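Long-range contacts in glucose dehydrogenase (Haloferax mediterranei, PDB 2B5W), which catalyses the zinc-dependent oxidation of D-glucose and several other aldoses with NAD(+) or, preferably, NADP(+) as the electron acceptor: residues T40-I45 with L59-H63; G62-V66 with G146-P151; P173-L179 with Q242-E248. The protein carries 1 engineered substitution. All coordinates share one frame; numbering follows the deposited sequence.

Contacts 1 and 2 meet at the catalytic zinc ion and share Gly62 and His63, their centres 13 Å apart: contact 1 sets His63 against the helix that carries Thr40, and contact 2 sets His63 and Glu64 against the start of helix 149-164. Contact 3 lies in the nucleotide-binding part, its centre about 29 Å from that of contact 1 and 26 Å from that of contact 2, with nearest atoms about 10 and 6 Å away. NADP ties the two regions together, since Glu43 of contact 1 holds a hydroxyl of the cofactor, while the side chain of Glu248 in contact 3 comes within about 5 Å of it.

Contact 1 of 3, residues T40-I45 with L59-H63; sequences TDHEVI and LVLGH. With ZN (zinc ion), chain B; NAP (NADP nicotinamide-adenine-dinucleotide phosphate), chain I.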
loop_
_atom_site.group_PDB
_atom_site.type_symbol
_atom_site.label_atom_id
_atom_site.label_comp_id
_atom_site.label_asym_id
_atom_site.label_seq_id
_atom_site.Cartn_x
_atom_site.Cartn_y
_atom_site.Cartn_z
ATOM N N THR A 40 -5.813 -22.779 -6.032
ATOM C CA THR A 40 -6.060 -23.051 -4.629
ATOM C C THR A 40 -6.438 -24.504 -4.395
ATOM O O THR A 40 -6.047 -25.110 -3.402
ATOM C CB THR A 40 -7.193 -22.134 -4.074
ATOM O OG1 THR A 40 -6.866 -20.740 -4.286
ATOM C CG2 THR A 40 -7.290 -22.289 -2.548
ATOM N N ASP A 41 -7.315 -25.051 -5.226
ATOM C CA ASP A 41 -7.703 -26.480 -5.093
ATOM C C ASP A 41 -6.521 -27.429 -5.247
ATOM O O ASP A 41 -6.418 -28.439 -4.545
ATOM C CB ASP A 41 -8.751 -26.857 -6.162
ATOM C CG ASP A 41 -10.071 -26.226 -5.893
ATOM O OD1 ASP A 41 -10.390 -25.220 -6.566
ATOM O OD2 ASP A 41 -10.785 -26.687 -4.976
ATOM N N HIS A 42 -5.639 -27.131 -6.186
ATOM C CA HIS A 42 -4.487 -27.997 -6.371
ATOM C C HIS A 42 -3.581 -27.872 -5.139
ATOM O O HIS A 42 -3.018 -28.860 -4.701
ATOM C CB HIS A 42 -3.777 -27.642 -7.662
ATOM C CG HIS A 42 -4.582 -27.965 -8.885
ATOM N ND1 HIS A 42 -4.720 -29.250 -9.360
ATOM C CD2 HIS A 42 -5.298 -27.172 -9.725
ATOM C CE1 HIS A 42 -5.466 -29.236 -10.453
ATOM N NE2 HIS A 42 -5.817 -27.990 -10.708
ATOM N N GLU A 43 -3.477 -26.670 -4.575
ATOM C CA GLU A 43 -2.647 -26.463 -3.368
ATOM C C GLU A 43 -3.224 -27.256 -2.188
ATOM O O GLU A 43 -2.487 -27.882 -1.444
ATOM C CB GLU A 43 -2.522 -24.973 -3.034
ATOM C CG GLU A 43 -1.771 -24.151 -4.070
ATOM C CD GLU A 43 -2.019 -22.650 -3.942
ATOM O OE1 GLU A 43 -2.254 -22.171 -2.810
ATOM O OE2 GLU A 43 -1.990 -21.947 -4.983
ATOM N N VAL A 44 -4.552 -27.274 -2.043
ATOM C CA VAL A 44 -5.208 -28.067 -0.999
ATOM C C VAL A 44 -4.951 -29.564 -1.207
ATOM O O VAL A 44 -4.781 -30.315 -0.242
ATOM C CB VAL A 44 -6.760 -27.816 -0.967
ATOM C CG1 VAL A 44 -7.474 -28.811 -0.052
ATOM C CG2 VAL A 44 -7.072 -26.392 -0.528
ATOM N N ILE A 45 -4.972 -30.011 -2.453
ATOM C CA ILE A 45 -4.786 -31.448 -2.751
ATOM C C ILE A 45 -3.353 -31.836 -2.404
ATOM O O ILE A 45 -3.127 -32.885 -1.831
ATOM C CB ILE A 45 -5.072 -31.748 -4.233
ATOM C CG1 ILE A 45 -6.572 -31.608 -4.494
ATOM C CG2 ILE A 45 -4.622 -33.172 -4.629
ATOM C CD1 ILE A 45 -6.915 -31.432 -5.993
ATOM N N LEU A 59 -11.900 -33.811 3.432
ATOM C CA LEU A 59 -12.328 -32.456 3.161
ATOM C C LEU A 59 -13.004 -32.458 1.785
ATOM O O LEU A 59 -12.380 -32.797 0.787
ATOM C CB LEU A 59 -11.135 -31.518 3.140
ATOM C CG LEU A 59 -11.422 -30.082 2.663
ATOM C CD1 LEU A 59 -12.340 -29.390 3.633
ATOM C CD2 LEU A 59 -10.143 -29.339 2.532
ATOM N N VAL A 60 -14.283 -32.104 1.757
ATOM C CA VAL A 60 -14.965 -31.914 0.464
ATOM C C VAL A 60 -14.358 -30.673 -0.191
ATOM O O VAL A 60 -14.221 -29.621 0.473
ATOM C CB VAL A 60 -16.469 -31.737 0.633
ATOM C CG1 VAL A 60 -17.125 -31.351 -0.684
ATOM C CG2 VAL A 60 -17.120 -33.031 1.185
ATOM N N LEU A 61 -13.939 -30.804 -1.446
ATOM C CA LEU A 61 -13.280 -29.731 -2.144
ATOM C C LEU A 61 -14.291 -28.737 -2.726
ATOM O O LEU A 61 -15.476 -29.005 -2.745
ATOM C CB LEU A 61 -12.419 -30.294 -3.258
ATOM C CG LEU A 61 -11.236 -31.185 -2.850
ATOM C CD1 LEU A 61 -10.640 -31.793 -4.125
ATOM C CD2 LEU A 61 -10.215 -30.379 -2.092
ATOM N N GLY A 62 -13.754 -27.617 -3.216
ATOM C CA GLY A 62 -14.489 -26.670 -4.034
ATOM C C GLY A 62 -14.942 -25.443 -3.275
ATOM O O GLY A 62 -15.711 -25.533 -2.312
ATOM N N HIS A 63 -14.544 -24.278 -3.780
ATOM C CA HIS A 63 -14.971 -23.017 -3.173
ATOM C C HIS A 63 -15.581 -22.068 -4.210
ATOM O O HIS A 63 -15.995 -20.970 -3.863
ATOM C CB HIS A 63 -13.781 -22.322 -2.487
ATOM C CG HIS A 63 -12.656 -22.062 -3.423
ATOM N ND1 HIS A 63 -11.735 -23.036 -3.761
ATOM C CD2 HIS A 63 -12.346 -20.970 -4.166
ATOM C CE1 HIS A 63 -10.919 -22.558 -4.687
ATOM N NE2 HIS A 63 -11.277 -21.314 -4.968
HETATM ZN ZN ZN B . -10.668 -20.589 -6.814
HETATM P PA NAP I . -1.921 -20.983 -11.121
HETATM O O1A NAP I . -0.980 -21.894 -10.491
HETATM O O2A NAP I . -2.917 -21.686 -12.055
HETATM O O5B NAP I . -1.173 -19.888 -11.975
HETATM C C5B NAP I . 0.061 -19.318 -11.632
HETATM C C4B NAP I . 0.676 -19.037 -12.985
HETATM O O4B NAP I . 1.823 -18.242 -12.777
HETATM C C3B NAP I . 1.107 -20.307 -13.744
HETATM O O3B NAP I . 0.490 -20.425 -15.016
HETATM C C2B NAP I . 2.626 -20.162 -13.857
HETATM O O2B NAP I . 3.171 -20.546 -15.109
HETATM C C1B NAP I . 2.835 -18.680 -13.657
HETATM N N9A NAP I . 4.129 -18.403 -13.065
HETATM C C8A NAP I . 4.602 -18.866 -11.859
HETATM N N7A NAP I . 5.848 -18.386 -11.681
HETATM C C5A NAP I . 6.192 -17.654 -12.794
HETATM C C6A NAP I . 7.330 -16.941 -13.181
HETATM N N6A NAP I . 8.456 -16.907 -12.437
HETATM N N1A NAP I . 7.340 -16.287 -14.391
HETATM C C2A NAP I . 6.235 -16.301 -15.217
HETATM N N3A NAP I . 5.102 -17.007 -14.851
HETATM C C4A NAP I . 5.081 -17.652 -13.659
HETATM O O3 NAP I . -2.862 -20.296 -10.035
HETATM P PN NAP I . -4.161 -19.341 -10.188
HETATM O O1N NAP I . -4.066 -18.446 -11.376
HETATM O O2N NAP I . -5.438 -20.075 -9.917
HETATM O O5D NAP I . -3.652 -18.551 -8.895
HETATM C C5D NAP I . -2.606 -17.604 -8.993
HETATM C C4D NAP I . -2.056 -17.262 -7.610
HETATM O O4D NAP I . -3.092 -16.603 -6.875
HETATM C C3D NAP I . -1.643 -18.483 -6.785
HETATM O O3D NAP I . -0.446 -18.232 -6.076
HETATM C C2D NAP I . -2.828 -18.673 -5.843
HETATM O O2D NAP I . -2.548 -19.379 -4.663
HETATM C C1D NAP I . -3.238 -17.221 -5.597
HETATM N N1N NAP I . -4.643 -16.994 -5.236
HETATM C C2N NAP I . -4.834 -16.127 -4.205
HETATM C C3N NAP I . -6.105 -15.775 -3.850
HETATM C C7N NAP I . -6.214 -14.680 -2.830
HETATM O O7N NAP I . -7.521 -14.523 -2.376
HETATM N N7N NAP I . -5.109 -13.980 -2.452
HETATM C C4N NAP I . -7.230 -16.312 -4.488
HETATM C C5N NAP I . -7.018 -17.187 -5.546
HETATM C C6N NAP I . -5.710 -17.506 -5.937
HETATM P P2B NAP I . 3.694 -22.089 -15.397
HETATM O O1X NAP I . 2.605 -23.032 -15.399
HETATM O O2X NAP I . 4.394 -21.948 -16.765
HETATM O O3X NAP I . 4.719 -22.471 -14.324
#
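Thr40 stands with its CB 3.8 Å from CE1 of the His63 ring, which it approaches obliquely, and its hydroxyl OG1 is directed instead at the nicotinamide, 3.8 Å from C5N of NADP. Thr40 is a substrate-binding residue, so metal ligand, cofactor and sugar site adjoin here. Asp41 reaches the loop with its carboxylate: OD1 lies 3.3 Å from His63 CE1, with the carboxylate and ring planes only 19° apart, while OD2 hangs near Gly62. No hydrogen bond joins Asp41 to the imidazole. OD1 is taken by the backbone N of Cys38, an engineered residue that replaces the native aspartate and binds the zinc ion. His63 itself coordinates the zinc ion through NE2 at 2.1 Å, its CG lodged between the backbone N and the carbonyl carbon (chi1 58°), a rotation that swings the ring toward the helix; ND1 is buried without a polar partner. This is the catalytic-zinc corner of the GroES-like domain of the zinc-containing alcohol dehydrogenases, where helix 39-46 packs against the loop after strand 58-60. From the helix Glu43 turns to the cofactor, and its OE2 accepts a hydrogen bond from NADP O2D at 2.6 Å. Val44 faces the strand end with one methyl: CG1 touches Leu59 CD2 and Leu61 CD2, both at 3.8 Å, the Val44 and Leu61 side chains running past each other in opposite directions. Ile45 meets the other branch of Leu61, CG1 to CD1 at 4.1 Å, the two side chains crossing at about a right angle; Val6 of strand 2-7 lies against both.

Contact 2 of 3, residues G62-V66 with G146-P151; sequences GHEAV and GFLIEP. With ZN (zinc ion), chain B.
Gly146 lies against Val66, whose CB is 3.7 Å from Gly146 C, in the medium-chain alcohol dehydrogenase fold, where the approach to helix 149-164 comes up to a strand of the GroES-like domain beside the catalytic zinc. A side chain at Gly146 would run into Val66 CG2, consistent with the close approach of the two backbones; the CA atoms of Val66 and Gly146 are 5.2 Å apart. Phe147 follows in the same 3-10 turn. Its N is 3.6 Å from Val66 CG1, and its CB sits 3.4 Å from Glu64 O, after which the ring leads away from the strand. The turn is closed within the segment by the bond from Ile149 N to Gly146 O. Glu150, which binds both substrate and the catalytic zinc in the enzyme, does not coordinate the metal here. Its CG is anti to the backbone N (chi1 -166°) and the chain then bends at chi2, which carries the carboxylate across to the His63 edge: OE1 lies near the ring plane, 3.7 Å from CD2, with the two planes 81° apart. The same OE1 is 3.5 Å from Glu64 CG, and the Glu64 and Glu150 side chains cross at about a right angle. Glu64 binds the zinc ion through OE2, with His63 and the engineered Cys38 as the other protein ligands, while its OE1 forms a salt bridge with Lys349; its two oxygens thus have separate cationic partners. Pro151 completes the approach: Pro151 CG rests 3.8 Å from Glu64 OE2, the metal-bound oxygen.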
loop_
_atom_site.group_PDB
_atom_site.type_symbol
_atom_site.label_atom_id
_atom_site.label_comp_id
_atom_site.label_asym_id
_atom_site.label_seq_id
_atom_site.Cartn_x
_atom_site.Cartn_y
_atom_site.Cartn_z
ATOM N N GLY A 62 -13.754 -27.617 -3.216
ATOM C CA GLY A 62 -14.489 -26.670 -4.034
ATOM C C GLY A 62 -14.942 -25.443 -3.275
ATOM O O GLY A 62 -15.711 -25.533 -2.312
ATOM N N HIS A 63 -14.544 -24.278 -3.780
ATOM C CA HIS A 63 -14.971 -23.017 -3.173
ATOM C C HIS A 63 -15.581 -22.068 -4.210
ATOM O O HIS A 63 -15.995 -20.970 -3.863
ATOM C CB HIS A 63 -13.781 -22.322 -2.487
ATOM C CG HIS A 63 -12.656 -22.062 -3.423
ATOM N ND1 HIS A 63 -11.735 -23.036 -3.761
ATOM C CD2 HIS A 63 -12.346 -20.970 -4.166
ATOM C CE1 HIS A 63 -10.919 -22.558 -4.687
ATOM N NE2 HIS A 63 -11.277 -21.314 -4.968
ATOM N N GLU A 64 -15.604 -22.454 -5.479
ATOM C CA GLU A 64 -16.162 -21.620 -6.565
ATOM C C GLU A 64 -17.456 -22.246 -7.120
ATOM O O GLU A 64 -17.432 -22.964 -8.141
ATOM C CB GLU A 64 -15.159 -21.546 -7.699
ATOM C CG GLU A 64 -13.757 -21.153 -7.342
ATOM C CD GLU A 64 -12.828 -21.196 -8.524
ATOM O OE1 GLU A 64 -13.264 -21.591 -9.627
ATOM O OE2 GLU A 64 -11.697 -20.770 -8.360
ATOM N N ALA A 65 -18.600 -21.930 -6.540
ATOM C CA ALA A 65 -19.796 -22.666 -6.800
ATOM C C ALA A 65 -20.903 -21.815 -7.327
ATOM O O ALA A 65 -20.939 -20.619 -7.042
ATOM C CB ALA A 65 -20.295 -23.351 -5.546
ATOM N N VAL A 66 -21.791 -22.447 -8.090
ATOM C CA VAL A 66 -23.081 -21.873 -8.446
ATOM C C VAL A 66 -24.124 -22.964 -8.301
ATOM O O VAL A 66 -23.880 -24.118 -8.645
ATOM C CB VAL A 66 -23.074 -21.225 -9.878
ATOM C CG1 VAL A 66 -22.665 -22.201 -10.974
ATOM C CG2 VAL A 66 -24.398 -20.605 -10.189
ATOM N N GLY A 146 -21.362 -19.634 -13.743
ATOM C CA GLY A 146 -21.470 -18.970 -12.437
ATOM C C GLY A 146 -20.329 -19.274 -11.491
ATOM O O GLY A 146 -20.103 -18.519 -10.504
ATOM N N PHE A 147 -19.611 -20.361 -11.746
ATOM C CA PHE A 147 -18.392 -20.677 -11.032
ATOM C C PHE A 147 -17.273 -19.663 -11.235
ATOM O O PHE A 147 -16.260 -19.785 -10.587
ATOM C CB PHE A 147 -17.931 -22.105 -11.368
ATOM C CG PHE A 147 -17.600 -22.304 -12.815
ATOM C CD1 PHE A 147 -16.314 -22.048 -13.308
ATOM C CD2 PHE A 147 -18.562 -22.758 -13.712
ATOM C CE1 PHE A 147 -16.053 -22.214 -14.655
ATOM C CE2 PHE A 147 -18.292 -22.905 -15.018
ATOM C CZ PHE A 147 -17.055 -22.658 -15.508
ATOM N N LEU A 148 -17.429 -18.721 -12.168
ATOM C CA LEU A 148 -16.433 -17.694 -12.398
ATOM C C LEU A 148 -16.688 -16.475 -11.522
ATOM O O LEU A 148 -15.806 -15.626 -11.390
ATOM C CB LEU A 148 -16.420 -17.236 -13.847
ATOM C CG LEU A 148 -15.957 -18.266 -14.878
ATOM C CD1 LEU A 148 -15.992 -17.637 -16.250
ATOM C CD2 LEU A 148 -14.608 -18.780 -14.548
ATOM N N ILE A 149 -17.862 -16.393 -10.907
ATOM C CA ILE A 149 -18.188 -15.207 -10.055
ATOM C C ILE A 149 -17.235 -15.143 -8.850
ATOM O O ILE A 149 -16.713 -14.069 -8.536
ATOM C CB ILE A 149 -19.650 -15.244 -9.638
ATOM C CG1 ILE A 149 -20.577 -15.123 -10.831
ATOM C CG2 ILE A 149 -19.937 -14.215 -8.566
ATOM C CD1 ILE A 149 -20.341 -13.876 -11.664
ATOM N N GLU A 150 -16.948 -16.256 -8.171
ATOM C CA GLU A 150 -16.003 -16.172 -7.077
ATOM C C GLU A 150 -14.606 -15.721 -7.495
ATOM O O GLU A 150 -14.054 -14.800 -6.898
ATOM C CB GLU A 150 -15.977 -17.488 -6.241
ATOM C CG GLU A 150 -15.255 -17.353 -4.896
ATOM C CD GLU A 150 -13.768 -17.549 -4.958
ATOM O OE1 GLU A 150 -13.262 -17.950 -6.039
ATOM O OE2 GLU A 150 -13.053 -17.293 -3.946
ATOM N N PRO A 151 -13.964 -16.308 -8.512
ATOM C CA PRO A 151 -12.669 -15.787 -8.942
ATOM C C PRO A 151 -12.703 -14.321 -9.366
ATOM O O PRO A 151 -11.786 -13.579 -9.036
ATOM C CB PRO A 151 -12.298 -16.688 -10.133
ATOM C CG PRO A 151 -13.177 -17.793 -10.095
ATOM C CD PRO A 151 -14.310 -17.587 -9.153
HETATM ZN ZN ZN B . -10.668 -20.589 -6.814
#

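Contact 3 of 3, residues P173-L179 with Q242-E248; sequences PSSAFVL and QMDFIYE. With K (potassium ion), chain E.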
loop_
_atom_site.group_PDB
_atom_site.type_symbol
_atom_site.label_atom_id
_atom_site.label_comp_id
_atom_site.label_asym_id
_atom_site.label_seq_id
_atom_site.Cartn_x
_atom_site.Cartn_y
_atom_site.Cartn_z
ATOM N N PRO A 173 -4.324 6.095 -14.399
ATOM C CA PRO A 173 -3.346 5.173 -14.968
ATOM C C PRO A 173 -3.627 4.812 -16.414
ATOM O O PRO A 173 -4.786 4.849 -16.865
ATOM C CB PRO A 173 -3.510 3.929 -14.102
ATOM C CG PRO A 173 -4.943 3.970 -13.638
ATOM C CD PRO A 173 -5.252 5.398 -13.487
ATOM N N SER A 174 -2.568 4.468 -17.120
ATOM C CA SER A 174 -2.674 4.032 -18.523
ATOM C C SER A 174 -2.162 2.645 -18.801
ATOM O O SER A 174 -2.625 2.026 -19.761
ATOM C CB SER A 174 -1.943 5.018 -19.436
ATOM O OG SER A 174 -2.562 6.271 -19.335
ATOM N N SER A 175 -1.201 2.150 -18.026
ATOM C CA SER A 175 -0.624 0.830 -18.243
ATOM C C SER A 175 -0.922 -0.100 -17.090
ATOM O O SER A 175 -0.864 0.301 -15.921
ATOM C CB SER A 175 0.896 0.898 -18.504
ATOM O OG SER A 175 1.569 1.617 -17.466
ATOM N N ALA A 176 -1.177 -1.370 -17.411
ATOM C CA ALA A 176 -1.373 -2.405 -16.403
ATOM C C ALA A 176 -0.698 -3.699 -16.789
ATOM O O ALA A 176 -0.666 -4.034 -17.980
ATOM C CB ALA A 176 -2.881 -2.620 -16.210
ATOM N N PHE A 177 -0.183 -4.433 -15.807
ATOM C CA PHE A 177 0.683 -5.594 -16.013
ATOM C C PHE A 177 0.222 -6.646 -15.000
ATOM O O PHE A 177 0.332 -6.476 -13.765
ATOM C CB PHE A 177 2.121 -5.149 -15.747
ATOM C CG PHE A 177 3.212 -6.178 -15.995
ATOM C CD1 PHE A 177 3.025 -7.246 -16.850
ATOM C CD2 PHE A 177 4.488 -5.982 -15.447
ATOM C CE1 PHE A 177 4.063 -8.127 -17.151
ATOM C CE2 PHE A 177 5.516 -6.875 -15.704
ATOM C CZ PHE A 177 5.310 -7.949 -16.593
ATOM N N VAL A 178 -0.284 -7.742 -15.517
ATOM C CA VAL A 178 -0.698 -8.853 -14.696
ATOM C C VAL A 178 0.457 -9.837 -14.707
ATOM O O VAL A 178 0.950 -10.215 -15.762
ATOM C CB VAL A 178 -1.950 -9.543 -15.292
ATOM C CG1 VAL A 178 -2.280 -10.817 -14.541
ATOM C CG2 VAL A 178 -3.139 -8.590 -15.336
ATOM N N LEU A 179 0.908 -10.245 -13.540
ATOM C CA LEU A 179 1.948 -11.252 -13.444
ATOM C C LEU A 179 1.291 -12.616 -13.236
ATOM O O LEU A 179 0.633 -12.866 -12.218
ATOM C CB LEU A 179 2.908 -10.966 -12.287
ATOM C CG LEU A 179 3.399 -9.550 -12.147
ATOM C CD1 LEU A 179 4.297 -9.430 -10.914
ATOM C CD2 LEU A 179 4.045 -8.974 -13.369
ATOM N N GLN A 242 7.078 1.533 -17.987
ATOM C CA GLN A 242 6.716 1.431 -16.574
ATOM C C GLN A 242 5.221 1.217 -16.470
ATOM O O GLN A 242 4.449 1.759 -17.259
ATOM C CB GLN A 242 7.063 2.720 -15.841
ATOM C CG GLN A 242 8.463 3.240 -16.077
ATOM C CD GLN A 242 8.640 4.576 -15.401
ATOM O OE1 GLN A 242 8.303 5.627 -15.946
ATOM N NE2 GLN A 242 9.080 4.522 -14.192
ATOM N N MET A 243 4.819 0.497 -15.433
ATOM C CA MET A 243 3.445 0.005 -15.329
ATOM C C MET A 243 2.752 0.747 -14.188
ATOM O O MET A 243 3.200 0.701 -13.024
ATOM C CB MET A 243 3.453 -1.494 -15.079
ATOM C CG MET A 243 4.189 -2.328 -16.140
ATOM S SD MET A 243 3.381 -2.136 -17.688
ATOM C CE MET A 243 4.582 -2.997 -18.800
ATOM N N ASP A 244 1.675 1.457 -14.485
ATOM C CA ASP A 244 0.923 2.160 -13.450
ATOM C C ASP A 244 0.292 1.232 -12.436
ATOM O O ASP A 244 0.192 1.590 -11.241
ATOM C CB ASP A 244 -0.144 3.018 -14.056
ATOM C CG ASP A 244 0.411 4.087 -14.933
ATOM O OD1 ASP A 244 1.256 4.875 -14.441
ATOM O OD2 ASP A 244 0.058 4.220 -16.124
ATOM N N PHE A 245 -0.139 0.063 -12.886
ATOM C CA PHE A 245 -0.807 -0.899 -12.025
ATOM C C PHE A 245 -0.207 -2.263 -12.296
ATOM O O PHE A 245 -0.073 -2.655 -13.464
ATOM C CB PHE A 245 -2.315 -0.958 -12.270
ATOM C CG PHE A 245 -2.998 -1.929 -11.379
ATOM C CD1 PHE A 245 -2.868 -1.818 -9.996
ATOM C CD2 PHE A 245 -3.715 -3.004 -11.868
ATOM C CE1 PHE A 245 -3.451 -2.717 -9.177
ATOM C CE2 PHE A 245 -4.299 -3.892 -11.028
ATOM C CZ PHE A 245 -4.139 -3.750 -9.671
ATOM N N ILE A 246 0.214 -2.952 -11.250
ATOM C CA ILE A 246 0.637 -4.343 -11.351
ATOM C C ILE A 246 -0.235 -5.220 -10.468
ATOM O O ILE A 246 -0.524 -4.873 -9.328
ATOM C CB ILE A 246 2.130 -4.463 -10.976
ATOM C CG1 ILE A 246 2.958 -3.709 -12.012
ATOM C CG2 ILE A 246 2.526 -5.933 -10.868
ATOM C CD1 ILE A 246 4.471 -3.686 -11.729
ATOM N N TYR A 247 -0.705 -6.332 -11.020
ATOM C CA TYR A 247 -1.433 -7.350 -10.290
ATOM C C TYR A 247 -0.624 -8.612 -10.311
ATOM O O TYR A 247 -0.427 -9.208 -11.376
ATOM C CB TYR A 247 -2.768 -7.575 -11.011
ATOM C CG TYR A 247 -3.789 -8.429 -10.319
ATOM C CD1 TYR A 247 -3.697 -9.817 -10.340
ATOM C CD2 TYR A 247 -4.889 -7.854 -9.682
ATOM C CE1 TYR A 247 -4.662 -10.610 -9.759
ATOM C CE2 TYR A 247 -5.846 -8.659 -9.078
ATOM C CZ TYR A 247 -5.726 -10.019 -9.117
ATOM O OH TYR A 247 -6.666 -10.871 -8.552
ATOM N N GLU A 248 -0.178 -9.038 -9.146
ATOM C CA GLU A 248 0.622 -10.235 -9.015
ATOM C C GLU A 248 -0.230 -11.460 -8.724
ATOM O O GLU A 248 -0.941 -11.515 -7.743
ATOM C CB GLU A 248 1.688 -10.022 -7.950
ATOM C CG GLU A 248 2.528 -11.247 -7.647
ATOM C CD GLU A 248 1.873 -12.213 -6.688
ATOM O OE1 GLU A 248 1.371 -11.762 -5.618
ATOM O OE2 GLU A 248 1.814 -13.435 -6.966
HETATM K K K E . -6.832 6.048 -18.050
#
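Asp244 OD2 is gripped by two consecutive backbone amides, Ser174 N at 2.8 Å and Ser175 N at 3.1 Å. The bonds are nearly straight but differ in approach: Ser174 N comes from above the carboxylate plane, 40° out of it, and Ser175 N meets the anti side. Beside them Ser175 OG donates to Gln242 O, in the carbonyl plane on a lone pair, and accepts from Asp244 N at 3.0 Å. Its position between backbone N and carbonyl carbon (chi1 54°) places the hydroxyl for this double role. A leucine in place of Asp244 would probably leave the amides of Ser174 and Ser175 without their shared acceptor and free the turn before strand 175-179 to shift. Just ahead, Pro173 O binds a potassium ion together with Asp172, Lys197 and Gly198. From here strands 175-179 and 245-248 run as parallel neighbours, central in the six-stranded sheet of the Rossmann fold that binds NADP. Their ladder alternates: Phe245 N to Ser175 O, Phe177 N to Phe245 O, Tyr247 N to Phe177 O and Leu179 N to Tyr247 O, the last at 2.7 Å. On one face Phe177 CB meets CG of Met243, which lies before the corner at Asp244, at 3.5 Å, and the sulfur makes an oblique Met-aromatic contact, 5.2 Å from the ring centroid. Leu179 CD2 lies over the centre of one face of that ring, 3.4 Å above its plane, while its other methyl CD1 touches Ile246 CG2 at 3.9 Å. Ala176, Val178, Phe245 and Tyr247 occupy the opposite face, helix 183-194 covering the last three, and Tyr247 OH is hydrogen-bonded to Thr155 of helix 149-164. Glu248 OE1 is hydrogen-bonded to Gly273 N and to His288 NE2 of the second subunit.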